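Local coordinates for N-alpha-acetyltransferase 35, NatC auxiliary subunit (Saccharomyces cerevisiae, PDB 6YGA), which serves as the auxiliary subunit of the NatC N-terminal acetyltransferase, which acetylates the N-terminal methionine of the L-A virus Gag protein, at residues Gln416-Glu428 with Val434-Ser446. Sequence-based numbering, arbitrary orientation.
Sequences QLILWDSLQAQFE and VYCSWTYFMKLSS. With EDO (1,2-ethanediol), chain C.
Phe427 lays one ring face on Tyr435, whose CB stands over the ring centre, 3.5 Å from the centroid; the two rings themselves barely overlap. One face of the Trp420 indole takes CB of Met442, 4° off the normal of the six-membered ring, while at the edge its NE1 bonds to Gln416 OE1 one turn back (3.2 Å); OE1 lies in the indole plane, which helps fix the ring's rotation. The far corner of that indole meets Trp438 obliquely, CZ3 to CZ3 at 3.8 Å. Met442 CG covers a face of Trp438, whose NE1 donates to O2 of an ethanediol, probably from the crystallisation liquor (2.7 Å). Between the aromatics Thr439 enters as a knob: CG2 packs on Trp420 CE3, and OG1, set beside its own backbone N, donates to Tyr435 O within its helix. On the other flank Lys443 runs along Trp420 CB, then bends at chi3 (70°) to bring NZ between Asp421 OD1 and Gln424 OE1, each 2.8 Å away. The salt bridge uses the anti lone pair of OD1; the amide oxygen is approached from above its plane and also lies at the edge of the Tyr440 ring. Val597 O is a third acceptor for NZ. In this near-antiparallel hairpin (162°) of the TPR-like region, helix 386-402 backs 416-428, while helices 360-372 and 465-506 pack on 434-446. The three oxygens round NZ probably favour a charged ammonium despite burial.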
loop_
_atom_site.group_PDB
_atom_site.type_symbol
_atom_site.label_atom_id
_atom_site.label_comp_id
_atom_site.label_asym_id
_atom_site.label_seq_id
_atom_site.Cartn_x
_atom_site.Cartn_y
_atom_site.Cartn_z
ATOM N N GLN B 416 -12.093 11.474 2.682
ATOM C CA GLN B 416 -12.091 12.860 3.147
ATOM C C GLN B 416 -13.036 13.739 2.335
ATOM O O GLN B 416 -13.737 14.585 2.902
ATOM C CB GLN B 416 -10.679 13.444 3.089
ATOM C CG GLN B 416 -9.691 12.870 4.086
ATOM C CD GLN B 416 -8.348 13.576 4.021
ATOM O OE1 GLN B 416 -8.278 14.776 3.749
ATOM N NE2 GLN B 416 -7.274 12.832 4.259
ATOM N N LEU B 417 -13.054 13.573 1.009
ATOM C CA LEU B 417 -13.731 14.545 0.153
ATOM C C LEU B 417 -15.213 14.649 0.485
ATOM O O LEU B 417 -15.765 15.754 0.549
ATOM C CB LEU B 417 -13.539 14.185 -1.319
ATOM C CG LEU B 417 -12.107 14.205 -1.858
ATOM C CD1 LEU B 417 -12.114 14.126 -3.375
ATOM C CD2 LEU B 417 -11.344 15.427 -1.374
ATOM N N ILE B 418 -15.876 13.515 0.705
ATOM C CA ILE B 418 -17.300 13.579 1.005
ATOM C C ILE B 418 -17.537 14.009 2.452
ATOM O O ILE B 418 -18.585 14.584 2.763
ATOM C CB ILE B 418 -17.981 12.236 0.684
ATOM C CG1 ILE B 418 -19.476 12.450 0.448
ATOM C CG2 ILE B 418 -17.757 11.228 1.799
ATOM C CD1 ILE B 418 -19.771 13.460 -0.645
ATOM N N LEU B 419 -16.576 13.766 3.348
ATOM C CA LEU B 419 -16.738 14.193 4.736
ATOM C C LEU B 419 -16.456 15.683 4.897
ATOM O O LEU B 419 -17.137 16.365 5.672
ATOM C CB LEU B 419 -15.834 13.369 5.654
ATOM C CG LEU B 419 -16.471 12.165 6.356
ATOM C CD1 LEU B 419 -16.994 11.153 5.352
ATOM C CD2 LEU B 419 -15.477 11.510 7.298
ATOM N N TRP B 420 -15.457 16.204 4.176
ATOM C CA TRP B 420 -15.254 17.648 4.139
ATOM C C TRP B 420 -16.470 18.357 3.559
ATOM O O TRP B 420 -16.886 19.405 4.066
ATOM C CB TRP B 420 -14.011 17.996 3.319
ATOM C CG TRP B 420 -12.704 17.706 3.986
ATOM C CD1 TRP B 420 -11.719 16.879 3.531
ATOM C CD2 TRP B 420 -12.229 18.252 5.223
ATOM N NE1 TRP B 420 -10.662 16.873 4.408
ATOM C CE2 TRP B 420 -10.951 17.708 5.456
ATOM C CE3 TRP B 420 -12.761 19.147 6.157
ATOM C CZ2 TRP B 420 -10.199 18.026 6.583
ATOM C CZ3 TRP B 420 -12.013 19.461 7.275
ATOM C CH2 TRP B 420 -10.745 18.903 7.478
ATOM N N ASP B 421 -17.051 17.799 2.492
ATOM C CA ASP B 421 -18.218 18.414 1.864
ATOM C C ASP B 421 -19.397 18.458 2.827
ATOM O O ASP B 421 -20.032 19.504 3.002
ATOM C CB ASP B 421 -18.592 17.653 0.590
ATOM C CG ASP B 421 -19.626 18.387 -0.254
ATOM O OD1 ASP B 421 -19.295 19.455 -0.812
ATOM O OD2 ASP B 421 -20.768 17.892 -0.365
ATOM N N SER B 422 -19.700 17.324 3.464
ATOM C CA SER B 422 -20.791 17.279 4.433
ATOM C C SER B 422 -20.538 18.237 5.589
ATOM O O SER B 422 -21.463 18.898 6.074
ATOM C CB SER B 422 -20.965 15.849 4.946
ATOM O OG SER B 422 -22.032 15.759 5.871
ATOM N N LEU B 423 -19.287 18.331 6.037
ATOM C CA LEU B 423 -18.953 19.249 7.119
ATOM C C LEU B 423 -19.159 20.696 6.689
ATOM O O LEU B 423 -19.718 21.507 7.438
ATOM C CB LEU B 423 -17.513 19.011 7.565
ATOM C CG LEU B 423 -17.117 19.492 8.954
ATOM C CD1 LEU B 423 -18.036 18.891 10.007
ATOM C CD2 LEU B 423 -15.679 19.095 9.207
ATOM N N GLN B 424 -18.718 21.035 5.472
ATOM C CA GLN B 424 -18.895 22.393 4.966
ATOM C C GLN B 424 -20.373 22.749 4.839
ATOM O O GLN B 424 -20.781 23.865 5.177
ATOM C CB GLN B 424 -18.185 22.544 3.618
ATOM C CG GLN B 424 -18.293 23.936 3.009
ATOM C CD GLN B 424 -17.813 23.989 1.569
ATOM O OE1 GLN B 424 -17.004 23.165 1.137
ATOM N NE2 GLN B 424 -18.314 24.960 0.818
ATOM N N ALA B 425 -21.194 21.808 4.366
ATOM C CA ALA B 425 -22.624 22.070 4.249
ATOM C C ALA B 425 -23.287 22.212 5.613
ATOM O O ALA B 425 -24.298 22.911 5.736
ATOM C CB ALA B 425 -23.299 20.960 3.447
ATOM N N GLN B 426 -22.747 21.559 6.644
ATOM C CA GLN B 426 -23.338 21.687 7.973
ATOM C C GLN B 426 -22.981 23.030 8.599
ATOM O O GLN B 426 -23.821 23.657 9.255
ATOM C CB GLN B 426 -22.892 20.527 8.866
ATOM C CG GLN B 426 -23.616 20.451 10.206
ATOM C CD GLN B 426 -25.094 20.128 10.066
ATOM O OE1 GLN B 426 -25.512 19.469 9.113
ATOM N NE2 GLN B 426 -25.894 20.593 11.019
ATOM N N PHE B 427 -21.735 23.482 8.415
ATOM C CA PHE B 427 -21.379 24.849 8.779
ATOM C C PHE B 427 -22.227 25.853 8.011
ATOM O O PHE B 427 -22.647 26.877 8.560
ATOM C CB PHE B 427 -19.897 25.108 8.504
ATOM C CG PHE B 427 -18.972 24.611 9.580
ATOM C CD1 PHE B 427 -19.111 25.046 10.886
ATOM C CD2 PHE B 427 -17.940 23.736 9.274
ATOM C CE1 PHE B 427 -18.254 24.599 11.873
ATOM C CE2 PHE B 427 -17.077 23.287 10.257
ATOM C CZ PHE B 427 -17.233 23.719 11.558
ATOM N N GLU B 428 -22.492 25.569 6.734
ATOM C CA GLU B 428 -23.271 26.487 5.912
ATOM C C GLU B 428 -24.700 26.617 6.428
ATOM O O GLU B 428 -25.278 27.710 6.406
ATOM C CB GLU B 428 -23.257 26.013 4.458
ATOM C CG GLU B 428 -23.261 27.134 3.432
ATOM C CD GLU B 428 -24.604 27.819 3.320
ATOM O OE1 GLU B 428 -25.636 27.134 3.482
ATOM O OE2 GLU B 428 -24.626 29.043 3.075
ATOM N N VAL B 434 -16.808 31.576 8.740
ATOM C CA VAL B 434 -15.362 31.459 8.907
ATOM C C VAL B 434 -14.933 29.997 8.831
ATOM O O VAL B 434 -14.021 29.639 8.075
ATOM C CB VAL B 434 -14.916 32.112 10.227
ATOM C CG1 VAL B 434 -13.415 31.952 10.431
ATOM C CG2 VAL B 434 -15.304 33.585 10.247
ATOM N N TYR B 435 -15.593 29.127 9.600
ATOM C CA TYR B 435 -15.261 27.705 9.540
ATOM C C TYR B 435 -15.671 27.099 8.203
ATOM O O TYR B 435 -14.972 26.229 7.672
ATOM C CB TYR B 435 -15.916 26.952 10.698
ATOM C CG TYR B 435 -15.512 27.470 12.057
ATOM C CD1 TYR B 435 -14.196 27.385 12.490
ATOM C CD2 TYR B 435 -16.445 28.048 12.907
ATOM C CE1 TYR B 435 -13.820 27.863 13.729
ATOM C CE2 TYR B 435 -16.080 28.529 14.149
ATOM C CZ TYR B 435 -14.763 28.432 14.554
ATOM O OH TYR B 435 -14.385 28.904 15.789
ATOM N N CYS B 436 -16.800 27.547 7.645
ATOM C CA CYS B 436 -17.181 27.128 6.300
ATOM C C CYS B 436 -16.097 27.486 5.288
ATOM O O CYS B 436 -15.772 26.686 4.404
ATOM C CB CYS B 436 -18.521 27.764 5.918
ATOM S SG CYS B 436 -19.119 27.402 4.250
ATOM N N SER B 437 -15.501 28.675 5.425
ATOM C CA SER B 437 -14.448 29.093 4.504
ATOM C C SER B 437 -13.220 28.193 4.621
ATOM O O SER B 437 -12.678 27.731 3.611
ATOM C CB SER B 437 -14.082 30.556 4.760
ATOM O OG SER B 437 -12.822 30.889 4.206
ATOM N N TRP B 438 -12.770 27.927 5.851
ATOM C CA TRP B 438 -11.588 27.089 6.036
ATOM C C TRP B 438 -11.847 25.655 5.588
ATOM O O TRP B 438 -10.969 25.016 4.995
ATOM C CB TRP B 438 -11.139 27.116 7.496
ATOM C CG TRP B 438 -9.924 26.275 7.757
ATOM C CD1 TRP B 438 -8.621 26.674 7.687
ATOM C CD2 TRP B 438 -9.899 24.889 8.125
ATOM N NE1 TRP B 438 -7.786 25.625 7.991
ATOM C CE2 TRP B 438 -8.546 24.518 8.263
ATOM C CE3 TRP B 438 -10.887 23.926 8.351
ATOM C CZ2 TRP B 438 -8.158 23.227 8.619
ATOM C CZ3 TRP B 438 -10.500 22.646 8.701
ATOM C CH2 TRP B 438 -9.147 22.308 8.833
ATOM N N THR B 439 -13.040 25.128 5.876
ATOM C CA THR B 439 -13.394 23.795 5.397
ATOM C C THR B 439 -13.367 23.736 3.876
ATOM O O THR B 439 -12.900 22.752 3.293
ATOM C CB THR B 439 -14.776 23.397 5.921
ATOM O OG1 THR B 439 -14.821 23.575 7.342
ATOM C CG2 THR B 439 -15.071 21.937 5.592
ATOM N N TYR B 440 -13.858 24.787 3.215
ATOM C CA TYR B 440 -13.847 24.808 1.756
ATOM C C TYR B 440 -12.423 24.784 1.220
ATOM O O TYR B 440 -12.129 24.076 0.249
ATOM C CB TYR B 440 -14.601 26.034 1.243
ATOM C CG TYR B 440 -14.690 26.114 -0.262
ATOM C CD1 TYR B 440 -15.380 25.151 -0.991
ATOM C CD2 TYR B 440 -14.097 27.161 -0.954
ATOM C CE1 TYR B 440 -15.469 25.226 -2.367
ATOM C CE2 TYR B 440 -14.181 27.244 -2.326
ATOM C CZ TYR B 440 -14.866 26.276 -3.029
ATOM O OH TYR B 440 -14.947 26.361 -4.400
ATOM N N PHE B 441 -11.520 25.539 1.851
ATOM C CA PHE B 441 -10.125 25.538 1.422
ATOM C C PHE B 441 -9.515 24.145 1.517
ATOM O O PHE B 441 -8.809 23.707 0.602
ATOM C CB PHE B 441 -9.309 26.524 2.256
ATOM C CG PHE B 441 -7.829 26.314 2.143
ATOM C CD1 PHE B 441 -7.137 26.757 1.026
ATOM C CD2 PHE B 441 -7.132 25.659 3.145
ATOM C CE1 PHE B 441 -5.777 26.557 0.914
ATOM C CE2 PHE B 441 -5.772 25.455 3.038
ATOM C CZ PHE B 441 -5.092 25.905 1.923
HETATM N N MSE B 442 -9.766 23.442 2.617
HETATM C CA MSE B 442 -9.221 22.104 2.807
HETATM C C MSE B 442 -9.829 21.097 1.838
HETATM O O MSE B 442 -9.121 20.251 1.291
HETATM C CB MSE B 442 -9.439 21.643 4.246
HETATM C CG MSE B 442 -8.678 22.468 5.261
HETATM SE SE MSE B 442 -6.753 22.202 5.118
HETATM C CE MSE B 442 -6.701 20.341 5.692
ATOM N N LYS B 443 -11.143 21.185 1.625
ATOM C CA LYS B 443 -11.795 20.265 0.698
ATOM C C LYS B 443 -11.276 20.455 -0.722
ATOM O O LYS B 443 -10.913 19.487 -1.398
ATOM C CB LYS B 443 -13.310 20.455 0.740
ATOM C CG LYS B 443 -14.069 19.434 -0.090
ATOM C CD LYS B 443 -15.542 19.770 -0.164
ATOM C CE LYS B 443 -15.777 21.006 -1.012
ATOM N NZ LYS B 443 -17.215 21.381 -1.035
ATOM N N LEU B 444 -11.226 21.707 -1.188
ATOM C CA LEU B 444 -10.830 21.967 -2.569
ATOM C C LEU B 444 -9.348 21.671 -2.787
ATOM O O LEU B 444 -8.960 21.168 -3.849
ATOM C CB LEU B 444 -11.166 23.411 -2.940
ATOM C CG LEU B 444 -11.040 23.779 -4.418
ATOM C CD1 LEU B 444 -11.654 22.696 -5.293
ATOM C CD2 LEU B 444 -11.705 25.120 -4.685
ATOM N N SER B 445 -8.506 21.974 -1.792
ATOM C CA SER B 445 -7.100 21.582 -1.861
ATOM C C SER B 445 -6.954 20.066 -1.889
ATOM O O SER B 445 -6.075 19.531 -2.574
ATOM C CB SER B 445 -6.329 22.158 -0.674
ATOM O OG SER B 445 -6.216 23.565 -0.762
ATOM N N SER B 446 -7.801 19.357 -1.141
ATOM C CA SER B 446 -7.741 17.900 -1.151
ATOM C C SER B 446 -8.226 17.342 -2.482
ATOM O O SER B 446 -7.681 16.348 -2.974
ATOM C CB SER B 446 -8.560 17.329 0.007
ATOM O OG SER B 446 -7.971 17.647 1.256
HETATM C C1 EDO C . -3.520 26.253 8.070
HETATM O O1 EDO C . -4.317 27.417 7.826
HETATM C C2 EDO C . -3.954 25.125 7.141
HETATM O O2 EDO C . -5.328 24.795 7.384
#